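Local coordinates for Slr1438 protein (Synechocystis sp., PDB 3K25), which is of unconfirmed function but, as a member of the aldose 1-epimerase family, may bind carbohydrates and interconvert the anomers of a sugar, at residues A[229-234]-A[280-285]; A[139-144]-A[284-289]; A[145-150]-A[161-166]; A[176-181]-A[217-222]. One frame throughout, in Å; residues are numbered along the deposited sequence.

Contact 1 of 4, residues A[229-234]-A[280-285]; sequences IEVSFS and AWVNFQ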
loop_
_atom_site.group_PDB
_atom_site.type_symbol
_atom_site.label_atom_id
_atom_site.label_comp_id
_atom_site.label_asym_id
_atom_site.label_seq_id
_atom_site.Cartn_x
_atom_site.Cartn_y
_atom_site.Cartn_z
ATOM N N ILE A 229 -1.014 1.179 -16.196
ATOM C CA ILE A 229 -0.834 0.522 -14.913
ATOM C C ILE A 229 -2.214 0.237 -14.342
ATOM O O ILE A 229 -2.967 1.164 -14.042
ATOM C CB ILE A 229 -0.061 1.436 -13.958
ATOM C CG1 ILE A 229 1.364 1.618 -14.476
ATOM C CG2 ILE A 229 -0.080 0.866 -12.561
ATOM C CD1 ILE A 229 2.230 2.510 -13.606
ATOM N N GLU A 230 -2.544 -1.044 -14.196
ATOM C CA GLU A 230 -3.847 -1.448 -13.670
ATOM C C GLU A 230 -3.813 -2.093 -12.284
ATOM O O GLU A 230 -2.997 -2.977 -12.011
ATOM C CB GLU A 230 -4.528 -2.420 -14.634
ATOM C CG GLU A 230 -5.798 -3.040 -14.066
ATOM C CD GLU A 230 -6.178 -4.329 -14.768
ATOM O OE1 GLU A 230 -5.313 -5.235 -14.853
ATOM O OE2 GLU A 230 -7.339 -4.435 -15.225
ATOM N N VAL A 231 -4.739 -1.661 -11.433
ATOM C CA VAL A 231 -4.857 -2.172 -10.076
ATOM C C VAL A 231 -6.122 -3.017 -9.911
ATOM O O VAL A 231 -7.235 -2.517 -10.092
ATOM C CB VAL A 231 -4.924 -1.016 -9.058
ATOM C CG1 VAL A 231 -4.900 -1.569 -7.655
ATOM C CG2 VAL A 231 -3.766 -0.057 -9.278
ATOM N N SER A 232 -5.958 -4.291 -9.578
ATOM C CA SER A 232 -7.109 -5.159 -9.374
ATOM C C SER A 232 -7.056 -5.645 -7.928
ATOM O O SER A 232 -6.002 -5.577 -7.296
ATOM C CB SER A 232 -7.080 -6.328 -10.359
ATOM O OG SER A 232 -5.905 -7.100 -10.213
ATOM N N PHE A 233 -8.177 -6.134 -7.398
ATOM C CA PHE A 233 -8.210 -6.556 -5.995
ATOM C C PHE A 233 -9.366 -7.458 -5.572
ATOM O O PHE A 233 -10.459 -7.404 -6.138
ATOM C CB PHE A 233 -8.230 -5.309 -5.105
ATOM C CG PHE A 233 -9.020 -4.161 -5.691
ATOM C CD1 PHE A 233 -8.465 -3.351 -6.692
ATOM C CD2 PHE A 233 -10.318 -3.895 -5.258
ATOM C CE1 PHE A 233 -9.185 -2.300 -7.250
ATOM C CE2 PHE A 233 -11.054 -2.835 -5.817
ATOM C CZ PHE A 233 -10.484 -2.038 -6.812
ATOM N N SER A 234 -9.118 -8.275 -4.553
ATOM C CA SER A 234 -10.144 -9.165 -4.025
ATOM C C SER A 234 -11.233 -8.319 -3.321
ATOM O O SER A 234 -11.029 -7.128 -3.047
ATOM C CB SER A 234 -9.517 -10.181 -3.062
ATOM O OG SER A 234 -9.077 -9.575 -1.856
ATOM N N ALA A 280 -6.904 -12.320 1.189
ATOM C CA ALA A 280 -7.239 -11.344 0.175
ATOM C C ALA A 280 -6.029 -11.203 -0.722
ATOM O O ALA A 280 -4.984 -11.818 -0.481
ATOM C CB ALA A 280 -7.567 -10.006 0.836
ATOM N N TRP A 281 -6.172 -10.392 -1.760
ATOM C CA TRP A 281 -5.077 -10.148 -2.668
ATOM C C TRP A 281 -5.275 -8.865 -3.470
ATOM O O TRP A 281 -6.399 -8.410 -3.704
ATOM C CB TRP A 281 -4.917 -11.327 -3.631
ATOM C CG TRP A 281 -6.138 -11.569 -4.456
ATOM C CD1 TRP A 281 -7.165 -12.429 -4.172
ATOM C CD2 TRP A 281 -6.513 -10.875 -5.655
ATOM N NE1 TRP A 281 -8.154 -12.307 -5.115
ATOM C CE2 TRP A 281 -7.783 -11.360 -6.038
ATOM C CE3 TRP A 281 -5.902 -9.885 -6.438
ATOM C CZ2 TRP A 281 -8.459 -10.886 -7.176
ATOM C CZ3 TRP A 281 -6.575 -9.415 -7.565
ATOM C CH2 TRP A 281 -7.840 -9.917 -7.920
ATOM N N VAL A 282 -4.154 -8.289 -3.882
ATOM C CA VAL A 282 -4.155 -7.092 -4.703
ATOM C C VAL A 282 -3.217 -7.413 -5.862
ATOM O O VAL A 282 -2.240 -8.135 -5.691
ATOM C CB VAL A 282 -3.643 -5.879 -3.925
ATOM C CG1 VAL A 282 -3.639 -4.673 -4.825
ATOM C CG2 VAL A 282 -4.543 -5.623 -2.723
ATOM N N ASN A 283 -3.521 -6.903 -7.047
ATOM C CA ASN A 283 -2.690 -7.197 -8.205
ATOM C C ASN A 283 -2.290 -5.939 -8.954
ATOM O O ASN A 283 -3.031 -4.960 -9.005
ATOM C CB ASN A 283 -3.431 -8.142 -9.151
ATOM C CG ASN A 283 -2.495 -8.876 -10.094
ATOM O OD1 ASN A 283 -1.924 -9.917 -9.744
ATOM N ND2 ASN A 283 -2.327 -8.333 -11.298
ATOM N N PHE A 284 -1.096 -5.974 -9.527
ATOM C CA PHE A 284 -0.589 -4.843 -10.278
ATOM C C PHE A 284 -0.105 -5.338 -11.630
ATOM O O PHE A 284 0.812 -6.150 -11.712
ATOM C CB PHE A 284 0.533 -4.179 -9.493
ATOM C CG PHE A 284 0.107 -3.718 -8.132
ATOM C CD1 PHE A 284 -0.780 -2.650 -7.991
ATOM C CD2 PHE A 284 0.552 -4.383 -6.984
ATOM C CE1 PHE A 284 -1.221 -2.252 -6.730
ATOM C CE2 PHE A 284 0.116 -3.990 -5.718
ATOM C CZ PHE A 284 -0.778 -2.919 -5.593
ATOM N N GLN A 285 -0.747 -4.854 -12.685
ATOM C CA GLN A 285 -0.406 -5.264 -14.037
ATOM C C GLN A 285 0.066 -4.083 -14.871
ATOM O O GLN A 285 -0.584 -3.039 -14.906
ATOM C CB GLN A 285 -1.633 -5.890 -14.702
ATOM C CG GLN A 285 -1.352 -6.563 -16.018
ATOM C CD GLN A 285 -0.608 -7.864 -15.836
ATOM O OE1 GLN A 285 -1.158 -8.847 -15.327
ATOM N NE2 GLN A 285 0.658 -7.878 -16.239
#
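Trp-281 lies with one face of its indole over Ser-234, whose CB sits 3.5 Å from the centroid of the five-membered ring in a CH-pi contact. CG of Trp-281 sits between its backbone N and carbonyl carbon (chi1 60°), which turns the ring across to the neighbouring strand so that it also covers the backbone of Phe-233, with Ser-232 OG at the ring edge. The opposite indole face takes a cation-pi contact from Arg-144, which also bonds to Asn-283 OD1. Ser-234 is held twice by the Trp-281 backbone: its own N donates to Trp-281 O over 2.9 Å, and its side-chain OG accepts from Trp-281 N at 3.0 Å. Beyond runs an antiparallel ladder, nearly straight where Glu-230 N meets Gln-285 O (2.9 Å, 178°). On the face with Val-231 and Phe-284 the side chains lie side by side and point the same way; CG1 of Val-231 is 3.9 Å from CE1 of Phe-284, and Phe-167 and Pro-165 of strand 157-168 pack against them. The two faces differ in chemistry: the Val-231 side belongs to the oily interior of the sandwich, whereas the Glu-230, Ser-232 and Asn-283 side is polar, with Trp-281 held between a serine and an arginine.

Contact 2 of 4, residues A[139-144]-A[284-289]; sequences QGHSLR and FQVSTE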
loop_
_atom_site.group_PDB
_atom_site.type_symbol
_atom_site.label_atom_id
_atom_site.label_comp_id
_atom_site.label_asym_id
_atom_site.label_seq_id
_atom_site.Cartn_x
_atom_site.Cartn_y
_atom_site.Cartn_z
ATOM N N GLN A 139 6.022 -12.012 -11.499
ATOM C CA GLN A 139 6.091 -12.743 -12.759
ATOM C C GLN A 139 5.784 -11.815 -13.918
ATOM O O GLN A 139 4.996 -10.876 -13.790
ATOM C CB GLN A 139 5.097 -13.902 -12.840
ATOM C CG GLN A 139 4.769 -14.215 -14.318
ATOM C CD GLN A 139 3.672 -15.240 -14.527
ATOM O OE1 GLN A 139 2.627 -15.204 -13.866
ATOM N NE2 GLN A 139 3.892 -16.153 -15.475
ATOM N N GLY A 140 6.403 -12.109 -15.057
ATOM C CA GLY A 140 6.185 -11.328 -16.253
ATOM C C GLY A 140 6.141 -9.841 -15.999
ATOM O O GLY A 140 7.133 -9.253 -15.590
ATOM N N HIS A 141 4.987 -9.228 -16.232
ATOM C CA HIS A 141 4.863 -7.793 -16.040
ATOM C C HIS A 141 3.924 -7.417 -14.908
ATOM O O HIS A 141 3.289 -6.360 -14.939
ATOM C CB HIS A 141 4.400 -7.140 -17.343
ATOM C CG HIS A 141 5.436 -7.150 -18.424
ATOM N ND1 HIS A 141 6.567 -6.362 -18.381
ATOM C CD2 HIS A 141 5.521 -7.864 -19.572
ATOM C CE1 HIS A 141 7.302 -6.590 -19.455
ATOM N NE2 HIS A 141 6.690 -7.497 -20.194
ATOM N N SER A 142 3.842 -8.263 -13.890
ATOM C CA SER A 142 2.954 -7.950 -12.787
ATOM C C SER A 142 3.466 -8.333 -11.409
ATOM O O SER A 142 4.375 -9.157 -11.262
ATOM C CB SER A 142 1.591 -8.611 -13.016
ATOM O OG SER A 142 1.667 -10.018 -12.871
ATOM N N LEU A 143 2.863 -7.712 -10.400
ATOM C CA LEU A 143 3.180 -7.974 -9.002
ATOM C C LEU A 143 1.890 -8.269 -8.270
ATOM O O LEU A 143 0.960 -7.455 -8.272
ATOM C CB LEU A 143 3.849 -6.775 -8.339
ATOM C CG LEU A 143 4.043 -6.998 -6.838
ATOM C CD1 LEU A 143 4.675 -8.347 -6.563
ATOM C CD2 LEU A 143 4.895 -5.886 -6.300
ATOM N N ARG A 144 1.840 -9.435 -7.643
ATOM C CA ARG A 144 0.664 -9.862 -6.899
ATOM C C ARG A 144 1.068 -10.037 -5.448
ATOM O O ARG A 144 2.116 -10.611 -5.154
ATOM C CB ARG A 144 0.145 -11.204 -7.442
ATOM C CG ARG A 144 -1.160 -11.673 -6.814
ATOM C CD ARG A 144 -1.516 -13.111 -7.215
ATOM N NE ARG A 144 -2.898 -13.461 -6.870
ATOM C CZ ARG A 144 -3.966 -12.878 -7.412
ATOM N NH1 ARG A 144 -3.805 -11.922 -8.325
ATOM N NH2 ARG A 144 -5.192 -13.247 -7.049
ATOM N N PHE A 284 -1.096 -5.974 -9.527
ATOM C CA PHE A 284 -0.589 -4.843 -10.278
ATOM C C PHE A 284 -0.105 -5.338 -11.630
ATOM O O PHE A 284 0.812 -6.150 -11.712
ATOM C CB PHE A 284 0.533 -4.179 -9.493
ATOM C CG PHE A 284 0.107 -3.718 -8.132
ATOM C CD1 PHE A 284 -0.780 -2.650 -7.991
ATOM C CD2 PHE A 284 0.552 -4.383 -6.984
ATOM C CE1 PHE A 284 -1.221 -2.252 -6.730
ATOM C CE2 PHE A 284 0.116 -3.990 -5.718
ATOM C CZ PHE A 284 -0.778 -2.919 -5.593
ATOM N N GLN A 285 -0.747 -4.854 -12.685
ATOM C CA GLN A 285 -0.406 -5.264 -14.037
ATOM C C GLN A 285 0.066 -4.083 -14.871
ATOM O O GLN A 285 -0.584 -3.039 -14.906
ATOM C CB GLN A 285 -1.633 -5.890 -14.702
ATOM C CG GLN A 285 -1.352 -6.563 -16.018
ATOM C CD GLN A 285 -0.608 -7.864 -15.836
ATOM O OE1 GLN A 285 -1.158 -8.847 -15.327
ATOM N NE2 GLN A 285 0.658 -7.878 -16.239
ATOM N N VAL A 286 1.207 -4.235 -15.529
ATOM C CA VAL A 286 1.700 -3.172 -16.391
ATOM C C VAL A 286 1.554 -3.636 -17.846
ATOM O O VAL A 286 1.779 -4.809 -18.170
ATOM C CB VAL A 286 3.182 -2.796 -16.078
ATOM C CG1 VAL A 286 4.116 -3.933 -16.419
ATOM C CG2 VAL A 286 3.564 -1.559 -16.853
ATOM N N SER A 287 1.141 -2.716 -18.712
ATOM C CA SER A 287 0.954 -3.015 -20.132
ATOM C C SER A 287 1.624 -1.949 -20.977
ATOM O O SER A 287 1.706 -0.791 -20.567
ATOM C CB SER A 287 -0.536 -3.062 -20.475
ATOM O OG SER A 287 -1.157 -4.164 -19.845
ATOM N N THR A 288 2.093 -2.345 -22.160
ATOM C CA THR A 288 2.758 -1.430 -23.084
ATOM C C THR A 288 1.792 -1.005 -24.183
ATOM O O THR A 288 1.988 -1.316 -25.356
ATOM C CB THR A 288 3.981 -2.097 -23.733
ATOM O OG1 THR A 288 3.575 -3.307 -24.385
ATOM C CG2 THR A 288 5.030 -2.419 -22.679
ATOM N N GLU A 289 0.747 -0.288 -23.790
ATOM C CA GLU A 289 -0.261 0.177 -24.727
ATOM C C GLU A 289 0.193 1.441 -25.450
ATOM O O GLU A 289 -0.328 2.533 -25.127
ATOM C CB GLU A 289 -1.573 0.431 -23.988
ATOM C CG GLU A 289 -2.738 0.753 -24.897
ATOM C CD GLU A 289 -4.054 0.761 -24.157
ATOM O OE1 GLU A 289 -4.469 -0.310 -23.664
ATOM O OE2 GLU A 289 -4.673 1.842 -24.064
ATOM O OXT GLU A 289 1.076 1.321 -26.325
#
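His-141 meets Val-286 at the end of the strand pair next to the hairpin turn, its CB 3.3 Å from Val-286 CG1, and its O accepts from Val-286 N over 3.0 Å. It follows Gly-140 in the two-residue turn of the hairpin joining strands 130-139 and 142-151, where Ser-142 N returns to Gln-139 O at 2.9 Å. Ser-142 comes next, in a non-hydrogen-bonded pair with Gln-285. A bend at chi2 (73°) folds the amide of Gln-285 back across the gap between the strands, bringing NE2 within 3.4 Å of Ser-142 CB. In the fold, this is where the last strand of the chain slots between the hairpin and strand 227-233 in a large antiparallel sheet. Leu-143 pairs with Phe-284 in the hydrogen-bonded manner: Phe-284 N donates to Leu-143 O over 2.8 Å, with a bent N-H...O angle of 137°. On the face that Leu-143 and Phe-284 share, CB of Leu-143 rests 4.3 Å from Phe-284 CD2, and Trp-38 of strand 34-40 touches both side chains.

Contact 3 of 4, residues A[145-150]-A[161-166]; sequences IEQRIA and LGFHPY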
loop_
_atom_site.group_PDB
_atom_site.type_symbol
_atom_site.label_atom_id
_atom_site.label_comp_id
_atom_site.label_asym_id
_atom_site.label_seq_id
_atom_site.Cartn_x
_atom_site.Cartn_y
_atom_site.Cartn_z
ATOM N N ILE A 145 0.252 -9.521 -4.540
ATOM C CA ILE A 145 0.536 -9.665 -3.122
ATOM C C ILE A 145 -0.684 -10.336 -2.539
ATOM O O ILE A 145 -1.817 -9.920 -2.788
ATOM C CB ILE A 145 0.766 -8.316 -2.426
ATOM C CG1 ILE A 145 1.711 -7.452 -3.259
ATOM C CG2 ILE A 145 1.395 -8.557 -1.058
ATOM C CD1 ILE A 145 2.109 -6.159 -2.594
ATOM N N GLU A 146 -0.450 -11.403 -1.793
ATOM C CA GLU A 146 -1.543 -12.144 -1.200
ATOM C C GLU A 146 -1.434 -12.009 0.303
ATOM O O GLU A 146 -0.347 -12.133 0.878
ATOM C CB GLU A 146 -1.479 -13.606 -1.642
ATOM C CG GLU A 146 -1.428 -13.750 -3.158
ATOM C CD GLU A 146 -1.537 -15.189 -3.629
ATOM O OE1 GLU A 146 -0.796 -16.055 -3.110
ATOM O OE2 GLU A 146 -2.363 -15.448 -4.535
ATOM N N GLN A 147 -2.569 -11.746 0.936
ATOM C CA GLN A 147 -2.580 -11.552 2.370
ATOM C C GLN A 147 -3.475 -12.532 3.088
ATOM O O GLN A 147 -4.494 -12.964 2.556
ATOM C CB GLN A 147 -3.072 -10.137 2.724
ATOM C CG GLN A 147 -2.565 -8.995 1.841
ATOM C CD GLN A 147 -3.371 -8.855 0.556
ATOM O OE1 GLN A 147 -4.598 -8.872 0.585
ATOM N NE2 GLN A 147 -2.682 -8.706 -0.575
ATOM N N ARG A 148 -3.064 -12.880 4.303
ATOM C CA ARG A 148 -3.849 -13.724 5.184
ATOM C C ARG A 148 -3.827 -12.910 6.475
ATOM O O ARG A 148 -2.769 -12.662 7.047
ATOM C CB ARG A 148 -3.217 -15.100 5.415
ATOM C CG ARG A 148 -4.115 -16.021 6.247
ATOM C CD ARG A 148 -3.523 -17.413 6.469
ATOM N NE ARG A 148 -2.195 -17.354 7.080
ATOM C CZ ARG A 148 -1.518 -18.403 7.541
ATOM N NH1 ARG A 148 -2.042 -19.619 7.473
ATOM N NH2 ARG A 148 -0.309 -18.237 8.066
ATOM N N ILE A 149 -4.993 -12.439 6.889
ATOM C CA ILE A 149 -5.101 -11.657 8.109
ATOM C C ILE A 149 -5.640 -12.632 9.148
ATOM O O ILE A 149 -6.758 -13.140 9.026
ATOM C CB ILE A 149 -6.077 -10.458 7.931
ATOM C CG1 ILE A 149 -5.637 -9.591 6.746
ATOM C CG2 ILE A 149 -6.082 -9.585 9.179
ATOM C CD1 ILE A 149 -5.874 -10.209 5.389
ATOM N N ALA A 150 -4.840 -12.917 10.165
ATOM C CA ALA A 150 -5.287 -13.856 11.175
ATOM C C ALA A 150 -5.491 -13.236 12.539
ATOM O O ALA A 150 -4.812 -12.285 12.931
ATOM C CB ALA A 150 -4.305 -15.035 11.277
ATOM N N LEU A 161 -7.169 -2.706 6.046
ATOM C CA LEU A 161 -5.918 -3.032 5.388
ATOM C C LEU A 161 -5.837 -2.273 4.071
ATOM O O LEU A 161 -6.810 -2.213 3.319
ATOM C CB LEU A 161 -5.819 -4.545 5.134
ATOM C CG LEU A 161 -4.568 -4.973 4.351
ATOM C CD1 LEU A 161 -3.312 -4.386 5.015
ATOM C CD2 LEU A 161 -4.487 -6.482 4.274
ATOM N N GLY A 162 -4.678 -1.688 3.795
ATOM C CA GLY A 162 -4.526 -0.955 2.554
ATOM C C GLY A 162 -3.127 -0.981 1.971
ATOM O O GLY A 162 -2.133 -1.191 2.675
ATOM N N PHE A 163 -3.045 -0.779 0.664
ATOM C CA PHE A 163 -1.762 -0.750 -0.022
ATOM C C PHE A 163 -1.687 0.634 -0.629
ATOM O O PHE A 163 -2.654 1.116 -1.229
ATOM C CB PHE A 163 -1.687 -1.862 -1.073
ATOM C CG PHE A 163 -1.570 -3.246 -0.470
ATOM C CD1 PHE A 163 -0.323 -3.803 -0.206
ATOM C CD2 PHE A 163 -2.709 -3.965 -0.111
ATOM C CE1 PHE A 163 -0.209 -5.059 0.408
ATOM C CE2 PHE A 163 -2.612 -5.216 0.502
ATOM C CZ PHE A 163 -1.357 -5.764 0.763
ATOM N N HIS A 164 -0.534 1.267 -0.457
ATOM C CA HIS A 164 -0.315 2.635 -0.888
ATOM C C HIS A 164 0.742 2.751 -1.997
ATOM O O HIS A 164 1.712 3.504 -1.868
ATOM C CB HIS A 164 0.102 3.409 0.372
ATOM C CG HIS A 164 0.172 4.890 0.204
ATOM N ND1 HIS A 164 -0.263 5.759 1.181
ATOM C CD2 HIS A 164 0.696 5.659 -0.779
ATOM C CE1 HIS A 164 -0.005 7.001 0.808
ATOM N NE2 HIS A 164 0.577 6.968 -0.377
ATOM N N PRO A 165 0.555 2.033 -3.113
ATOM C CA PRO A 165 1.544 2.107 -4.198
ATOM C C PRO A 165 1.780 3.495 -4.795
ATOM O O PRO A 165 0.837 4.242 -5.073
ATOM C CB PRO A 165 0.993 1.131 -5.237
ATOM C CG PRO A 165 -0.492 1.316 -5.089
ATOM C CD PRO A 165 -0.661 1.325 -3.560
ATOM N N TYR A 166 3.054 3.819 -4.989
ATOM C CA TYR A 166 3.472 5.080 -5.598
ATOM C C TYR A 166 3.925 4.763 -7.023
ATOM O O TYR A 166 5.080 4.385 -7.231
ATOM C CB TYR A 166 4.660 5.672 -4.851
ATOM C CG TYR A 166 4.351 6.228 -3.490
ATOM C CD1 TYR A 166 4.264 7.601 -3.289
ATOM C CD2 TYR A 166 4.202 5.387 -2.391
ATOM C CE1 TYR A 166 4.050 8.128 -2.033
ATOM C CE2 TYR A 166 3.986 5.899 -1.122
ATOM C CZ TYR A 166 3.914 7.275 -0.946
ATOM O OH TYR A 166 3.741 7.802 0.316
#
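Phe-163 pushes its ring towards strand 145-150 and is met there by Ile-145 and Gln-147. CD1 of Ile-145 approaches the ring at CE1, 3.9 Å away. Gln-147 and the ring point at each other from opposite strands, and CG of Gln-147 lies at the ring edge, in its plane, 3.6 Å from CZ of Phe-163. The amide beyond is turned 57° against the ring plane, with NE2 3.5 Å from CZ of Phe-163. A single methyl, Leu-161 CD2, touches two side chains: CG of Gln-147 at 4.0 Å and CD1 of Ile-149 at 4.1 Å. CG anti to the backbone N (chi1 176°) carries the isobutyl group of Leu-161 out to the other strand. All five side chains are buried, and the contact rests on van der Waals packing. One shell out, Tyr-237 OH is hydrogen-bonded to Gln-147 OE1, anchoring the amide, while the Tyr-237 side chain touches both Leu-161 and Phe-163. The backbones stay far apart, with CA of Ile-145 9.7 Å from CA of Phe-163, because they belong to two different sheets of the sandwich. Strand 142-151 is flanked by strands 130-139 and 276-287, and Phe-163 also packs on Pro-255 of strand 250-256 in the opposing layer.

Contact 4 of 4, residues A[176-181]-A[217-222]; sequences TLAIPA and RAHFID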
loop_
_atom_site.group_PDB
_atom_site.type_symbol
_atom_site.label_atom_id
_atom_site.label_comp_id
_atom_site.label_asym_id
_atom_site.label_seq_id
_atom_site.Cartn_x
_atom_site.Cartn_y
_atom_site.Cartn_z
ATOM N N THR A 176 -4.430 9.125 -18.676
ATOM C CA THR A 176 -5.801 8.691 -18.915
ATOM C C THR A 176 -6.218 7.898 -17.670
ATOM O O THR A 176 -5.521 6.963 -17.274
ATOM C CB THR A 176 -5.883 7.763 -20.150
ATOM O OG1 THR A 176 -5.602 8.516 -21.336
ATOM C CG2 THR A 176 -7.258 7.134 -20.263
ATOM N N LEU A 177 -7.333 8.278 -17.047
ATOM C CA LEU A 177 -7.811 7.584 -15.850
ATOM C C LEU A 177 -9.011 6.667 -16.093
ATOM O O LEU A 177 -9.736 6.801 -17.077
ATOM C CB LEU A 177 -8.164 8.585 -14.744
ATOM C CG LEU A 177 -6.989 9.139 -13.934
ATOM C CD1 LEU A 177 -7.510 9.952 -12.745
ATOM C CD2 LEU A 177 -6.125 7.981 -13.446
ATOM N N ALA A 178 -9.211 5.733 -15.171
ATOM C CA ALA A 178 -10.301 4.782 -15.267
ATOM C C ALA A 178 -10.631 4.272 -13.875
ATOM O O ALA A 178 -10.275 3.152 -13.499
ATOM C CB ALA A 178 -9.911 3.626 -16.180
ATOM N N ILE A 179 -11.309 5.122 -13.115
ATOM C CA ILE A 179 -11.728 4.806 -11.759
ATOM C C ILE A 179 -13.235 4.528 -11.810
ATOM O O ILE A 179 -14.000 5.347 -12.304
ATOM C CB ILE A 179 -11.437 5.992 -10.846
ATOM C CG1 ILE A 179 -9.960 6.384 -10.998
ATOM C CG2 ILE A 179 -11.799 5.648 -9.409
ATOM C CD1 ILE A 179 -9.584 7.712 -10.348
ATOM N N PRO A 180 -13.671 3.364 -11.299
ATOM C CA PRO A 180 -15.080 2.940 -11.277
ATOM C C PRO A 180 -15.934 3.540 -10.168
ATOM O O PRO A 180 -16.408 2.838 -9.276
ATOM C CB PRO A 180 -14.973 1.430 -11.162
ATOM C CG PRO A 180 -13.797 1.286 -10.229
ATOM C CD PRO A 180 -12.797 2.312 -10.745
ATOM N N ALA A 181 -16.132 4.847 -10.245
ATOM C CA ALA A 181 -16.936 5.576 -9.274
ATOM C C ALA A 181 -17.654 6.724 -9.968
ATOM O O ALA A 181 -17.431 6.991 -11.143
ATOM C CB ALA A 181 -16.051 6.122 -8.170
ATOM N N ARG A 217 -11.496 -3.267 -9.879
ATOM C CA ARG A 217 -10.277 -2.854 -10.560
ATOM C C ARG A 217 -10.280 -1.380 -10.916
ATOM O O ARG A 217 -11.277 -0.692 -10.752
ATOM C CB ARG A 217 -10.073 -3.662 -11.846
ATOM C CG ARG A 217 -11.165 -3.479 -12.903
ATOM C CD ARG A 217 -10.779 -4.146 -14.223
ATOM N NE ARG A 217 -10.252 -5.497 -14.026
ATOM C CZ ARG A 217 -10.958 -6.539 -13.582
ATOM N NH1 ARG A 217 -12.250 -6.409 -13.288
ATOM N NH2 ARG A 217 -10.358 -7.715 -13.408
ATOM N N ALA A 218 -9.142 -0.920 -11.425
ATOM C CA ALA A 218 -8.938 0.472 -11.832
ATOM C C ALA A 218 -7.566 0.565 -12.526
ATOM O O ALA A 218 -6.700 -0.290 -12.329
ATOM C CB ALA A 218 -8.981 1.385 -10.610
ATOM N N HIS A 219 -7.366 1.597 -13.340
ATOM C CA HIS A 219 -6.094 1.742 -14.032
ATOM C C HIS A 219 -5.918 3.140 -14.580
ATOM O O HIS A 219 -6.800 3.985 -14.446
ATOM C CB HIS A 219 -5.984 0.723 -15.181
ATOM C CG HIS A 219 -6.799 1.067 -16.392
ATOM N ND1 HIS A 219 -6.509 2.143 -17.205
ATOM C CD2 HIS A 219 -7.890 0.473 -16.932
ATOM C CE1 HIS A 219 -7.384 2.196 -18.194
ATOM N NE2 HIS A 219 -8.233 1.193 -18.052
ATOM N N PHE A 220 -4.758 3.383 -15.174
ATOM C CA PHE A 220 -4.464 4.677 -15.780
ATOM C C PHE A 220 -3.449 4.454 -16.888
ATOM O O PHE A 220 -2.607 3.556 -16.808
ATOM C CB PHE A 220 -3.944 5.680 -14.743
ATOM C CG PHE A 220 -2.530 5.442 -14.307
ATOM C CD1 PHE A 220 -1.461 5.955 -15.047
ATOM C CD2 PHE A 220 -2.259 4.733 -13.136
ATOM C CE1 PHE A 220 -0.137 5.773 -14.624
ATOM C CE2 PHE A 220 -0.937 4.543 -12.704
ATOM C CZ PHE A 220 0.125 5.066 -13.451
ATOM N N ILE A 221 -3.550 5.260 -17.934
ATOM C CA ILE A 221 -2.659 5.119 -19.072
ATOM C C ILE A 221 -1.835 6.377 -19.299
ATOM O O ILE A 221 -2.378 7.477 -19.417
ATOM C CB ILE A 221 -3.473 4.774 -20.348
ATOM C CG1 ILE A 221 -4.408 3.596 -20.043
ATOM C CG2 ILE A 221 -2.532 4.416 -21.503
ATOM C CD1 ILE A 221 -5.309 3.192 -21.190
ATOM N N ASP A 222 -0.518 6.204 -19.328
ATOM C CA ASP A 222 0.394 7.313 -19.554
ATOM C C ASP A 222 1.017 7.165 -20.936
ATOM O O ASP A 222 1.859 6.294 -21.162
ATOM C CB ASP A 222 1.490 7.341 -18.487
ATOM C CG ASP A 222 2.514 8.433 -18.740
ATOM O OD1 ASP A 222 2.108 9.548 -19.137
ATOM O OD2 ASP A 222 3.721 8.184 -18.535
#
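Thr-176 and Ile-221 pair through two backbone hydrogen bonds: Thr-176 N donates to Ile-221 O over 2.7 Å, nearly straight at 172°, and Ile-221 N returns to Thr-176 O at 2.7 Å. Towards the other end the ladder slackens, since His-219 N to Ala-178 O is a weak bond of 3.3 Å. Between these two pairs Leu-177 and Phe-220 form a non-hydrogen-bonded pair. Short strand 176-178 is the outermost strand of the large antiparallel sheet, attached along 217-222, and the chain leaves it through an inverse gamma turn centred on Pro-180. Of the aromatic contacts, one is a CH-pi interaction: CB of Ala-178 stands over a face of the His-219 imidazole, 3.6 Å from the centroid and 15° off the normal. With CG between the backbone N and the carbonyl carbon (chi1 76°), the His-219 ring swings across the ladder to Ala-178. The apolar contacts are few: Leu-177 CD2 reaches Phe-220 CB, and Pro-180 CD lies 3.9 Å from Ala-218 CB. The CB atoms of Thr-176 and Ile-221 are 3.8 Å apart. Leu-240 of strand 239-245 touches both Pro-180 and Ala-218, while Leu-242 on the same strand touches Leu-177.

How the contacts relate
From the N terminus, contact 2 opens first, at the hairpin turn of 139-144, and closes last, at the C terminus; contacts 3 and 4 lie wholly within its span, while contact 1 ends on the same final strand and shares Phe-284 and Gln-285 with it. Contact 3 closes soonest, packing two strands against each other after the short connection between them has crossed from one sheet of the sandwich to the other. Contact 4 follows, joining 176-181 to 217-222 at the far edge, and then contact 1. Contacts 4, 1 and 2 run side by side across one antiparallel sheet, linked by backbone bonds such as Val-231 N to Ala-218 O, while contact 3 ties that sheet to its partner.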